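PDB 6IUY: glycerol-3-phosphate dehydrogenase [NAD(+)] from Dunaliella salina, which converts dihydroxyacetone phosphate directly to glycerol by joining an NAD-dependent dehydrogenase to a magnesium-binding, haloacid dehalogenase-like phosphatase domain. Local coordinates for residues D508-F512 with E513-V517. Numbering follows the deposited sequence.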
ATOM      1  N   ASP A 508      -2.803  -1.613   7.348  1.00 57.98           N
ATOM      2  CA  ASP A 508      -2.724  -1.597   5.895  1.00 53.82           C
ATOM      3  C   ASP A 508      -1.793  -0.509   5.387  1.00 48.82           C
ATOM      4  O   ASP A 508      -1.071  -0.723   4.413  1.00 45.75           O
ATOM      5  CB  ASP A 508      -4.112  -1.412   5.281  1.00 57.06           C
ATOM      6  CG  ASP A 508      -4.787  -2.734   4.956  1.00 59.40           C
ATOM      7  OD1 ASP A 508      -4.160  -3.794   5.160  1.00 61.13           O
ATOM      8  OD2 ASP A 508      -5.944  -2.718   4.483  1.00 66.82           O
ATOM      9  N   ASP A 509      -1.808   0.649   6.043  1.00 42.52           N
ATOM     10  CA  ASP A 509      -0.941   1.754   5.658  1.00 47.08           C
ATOM     11  C   ASP A 509       0.515   1.305   5.499  1.00 46.59           C
ATOM     12  O   ASP A 509       1.252   1.820   4.650  1.00 43.94           O
ATOM     13  CB  ASP A 509      -1.008   2.879   6.690  1.00 45.74           C
ATOM     14  CG  ASP A 509      -2.222   3.774   6.515  1.00 55.85           C
ATOM     15  OD1 ASP A 509      -2.585   4.088   5.362  1.00 57.53           O
ATOM     16  OD2 ASP A 509      -2.810   4.175   7.541  1.00 58.37           O
ATOM     17  N   THR A 510       0.912   0.327   6.304  1.00 43.25           N
ATOM     18  CA  THR A 510       2.312  -0.079   6.384  1.00 46.41           C
ATOM     19  C   THR A 510       2.800  -0.675   5.059  1.00 40.31           C
ATOM     20  O   THR A 510       3.948  -0.515   4.687  1.00 39.56           O
ATOM     21  CB  THR A 510       2.519  -1.096   7.557  1.00 49.58           C
ATOM     22  OG1 THR A 510       2.225  -0.450   8.806  1.00 41.36           O
ATOM     23  CG2 THR A 510       3.940  -1.609   7.587  1.00 45.09           C
ATOM     24  N   PHE A 511       1.916  -1.334   4.326  1.00 45.65           N
ATOM     25  CA  PHE A 511       2.314  -1.981   3.083  1.00 41.42           C
ATOM     26  C   PHE A 511       2.585  -0.972   1.987  1.00 40.88           C
ATOM     27  O   PHE A 511       3.264  -1.287   1.021  1.00 44.83           O
ATOM     28  CB  PHE A 511       1.252  -2.977   2.663  1.00 43.52           C
ATOM     29  CG  PHE A 511       1.015  -4.028   3.688  1.00 48.29           C
ATOM     30  CD1 PHE A 511       1.862  -5.117   3.777  1.00 45.36           C
ATOM     31  CD2 PHE A 511      -0.020  -3.904   4.607  1.00 50.37           C
ATOM     32  CE1 PHE A 511       1.663  -6.087   4.741  1.00 43.19           C
ATOM     33  CE2 PHE A 511      -0.228  -4.869   5.569  1.00 48.14           C
ATOM     34  CZ  PHE A 511       0.623  -5.956   5.644  1.00 51.09           C
ATOM     35  N   PHE A 512       2.099   0.251   2.171  1.00 41.10           N
ATOM     36  CA  PHE A 512       2.291   1.324   1.200  1.00 42.77           C
ATOM     37  C   PHE A 512       3.540   2.135   1.453  1.00 40.03           C
ATOM     38  O   PHE A 512       3.921   2.961   0.633  1.00 43.27           O
ATOM     39  CB  PHE A 512       1.069   2.256   1.190  1.00 43.09           C
ATOM     40  CG  PHE A 512      -0.180   1.583   0.687  1.00 41.81           C
ATOM     41  CD1 PHE A 512      -0.415   1.468  -0.666  1.00 46.98           C
ATOM     42  CD2 PHE A 512      -1.090   1.036   1.562  1.00 46.75           C
ATOM     43  CE1 PHE A 512      -1.547   0.833  -1.141  1.00 48.75           C
ATOM     44  CE2 PHE A 512      -2.229   0.396   1.094  1.00 48.39           C
ATOM     45  CZ  PHE A 512      -2.450   0.291  -0.258  1.00 46.58           C
ATOM     46  N   GLU A 513       4.181   1.909   2.593  1.00 42.26           N
ATOM     47  CA  GLU A 513       5.411   2.625   2.906  1.00 41.99           C
ATOM     48  C   GLU A 513       6.616   1.920   2.284  1.00 41.52           C
ATOM     49  O   GLU A 513       6.506   0.830   1.729  1.00 34.61           O
ATOM     50  CB  GLU A 513       5.611   2.748   4.421  1.00 44.98           C
ATOM     51  CG  GLU A 513       4.436   3.348   5.181  1.00 46.11           C
ATOM     52  CD  GLU A 513       4.381   4.878   5.118  1.00 49.46           C
ATOM     53  OE1 GLU A 513       3.492   5.457   5.781  1.00 56.13           O
ATOM     54  OE2 GLU A 513       5.209   5.509   4.418  1.00 51.71           O
ATOM     55  N   SER A 514       7.778   2.536   2.426  1.00 40.00           N
ATOM     56  CA  SER A 514       8.980   2.020   1.798  1.00 42.98           C
ATOM     57  C   SER A 514       9.293   0.570   2.175  1.00 39.16           C
ATOM     58  O   SER A 514       9.827  -0.175   1.359  1.00 39.12           O
ATOM     59  CB  SER A 514      10.175   2.915   2.140  1.00 42.73           C
ATOM     60  OG  SER A 514      11.340   2.431   1.496  1.00 46.02           O
ATOM     61  N   CYS A 515       8.964   0.170   3.395  1.00 36.96           N
ATOM     62  CA  CYS A 515       9.250  -1.192   3.856  1.00 41.45           C
ATOM     63  C   CYS A 515       8.383  -2.251   3.176  1.00 39.90           C
ATOM     64  O   CYS A 515       8.710  -3.437   3.220  1.00 41.91           O
ATOM     65  CB  CYS A 515       9.045  -1.297   5.373  1.00 41.42           C
ATOM     66  SG  CYS A 515       7.396  -0.684   5.911  1.00 40.57           S
ATOM     67  N   GLY A 516       7.276  -1.828   2.567  1.00 42.10           N
ATOM     68  CA  GLY A 516       6.329  -2.756   1.969  1.00 38.33           C
ATOM     69  C   GLY A 516       6.487  -2.884   0.462  1.00 42.72           C
ATOM     70  O   GLY A 516       7.353  -3.617  -0.014  1.00 38.50           O
ATOM     71  N   VAL A 517       5.654  -2.175  -0.300  1.00 38.76           N
ATOM     72  CA  VAL A 517       5.689  -2.311  -1.750  1.00 37.42           C
ATOM     73  C   VAL A 517       7.012  -1.841  -2.350  1.00 35.87           C
ATOM     74  O   VAL A 517       7.501  -2.434  -3.303  1.00 36.92           O
ATOM     75  CB  VAL A 517       4.535  -1.535  -2.431  1.00 38.62           C
ATOM     76  CG1 VAL A 517       4.559  -1.788  -3.913  1.00 38.87           C
ATOM     77  CG2 VAL A 517       3.212  -1.997  -1.892  1.00 47.94           C
TER
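Val-517 N donates to Phe-511 O at 2.9 Å, a bond that reaches back six residues and pins the loop to the first turn of the helix that follows. The donor is tilted 22° from the carbonyl plane. Gly-516 CA adds a CA-H...O contact to the same oxygen, and Val-517 CG2 is pressed tightly against it, 3.0 Å from Phe-511 O. One residue back, Thr-510 O accepts a bond from Glu-513 N at 3.2 Å. This one has 3-10 spacing, as do those from Phe-511 N to Asp-508 O and from Phe-512 N to Asp-509 O: a tight helical turn leading into helix 514-526. Cys-515 SG lies 3.7 Å from Thr-510 O and also touches Thr-510 CG2; a chi1 of 52° tucks the sulfur between its backbone N and carbonyl carbon. Glu-513 bends at chi2, and its CG rests 3.6 Å from Asp-509 O. Two polar ends are anchored further out: Thr-510 OG1 bonds Asp-453, while Asp-509 makes a salt bridge with Arg-496 of the second subunit. That arginine also forms a cation-pi contact with Phe-512, whose ring meets Phe-512 of the second subunit, so this turn belongs to the dimer interface. Within its own chain, the turn links helix 481-502 to helix 514-526: Phe-511 packs on helices 481-502 and 454-477, Val-517 on Leu-492, and Cys-515 touches Ala-457 of helix 454-477 and Val-425 of strand 422-427.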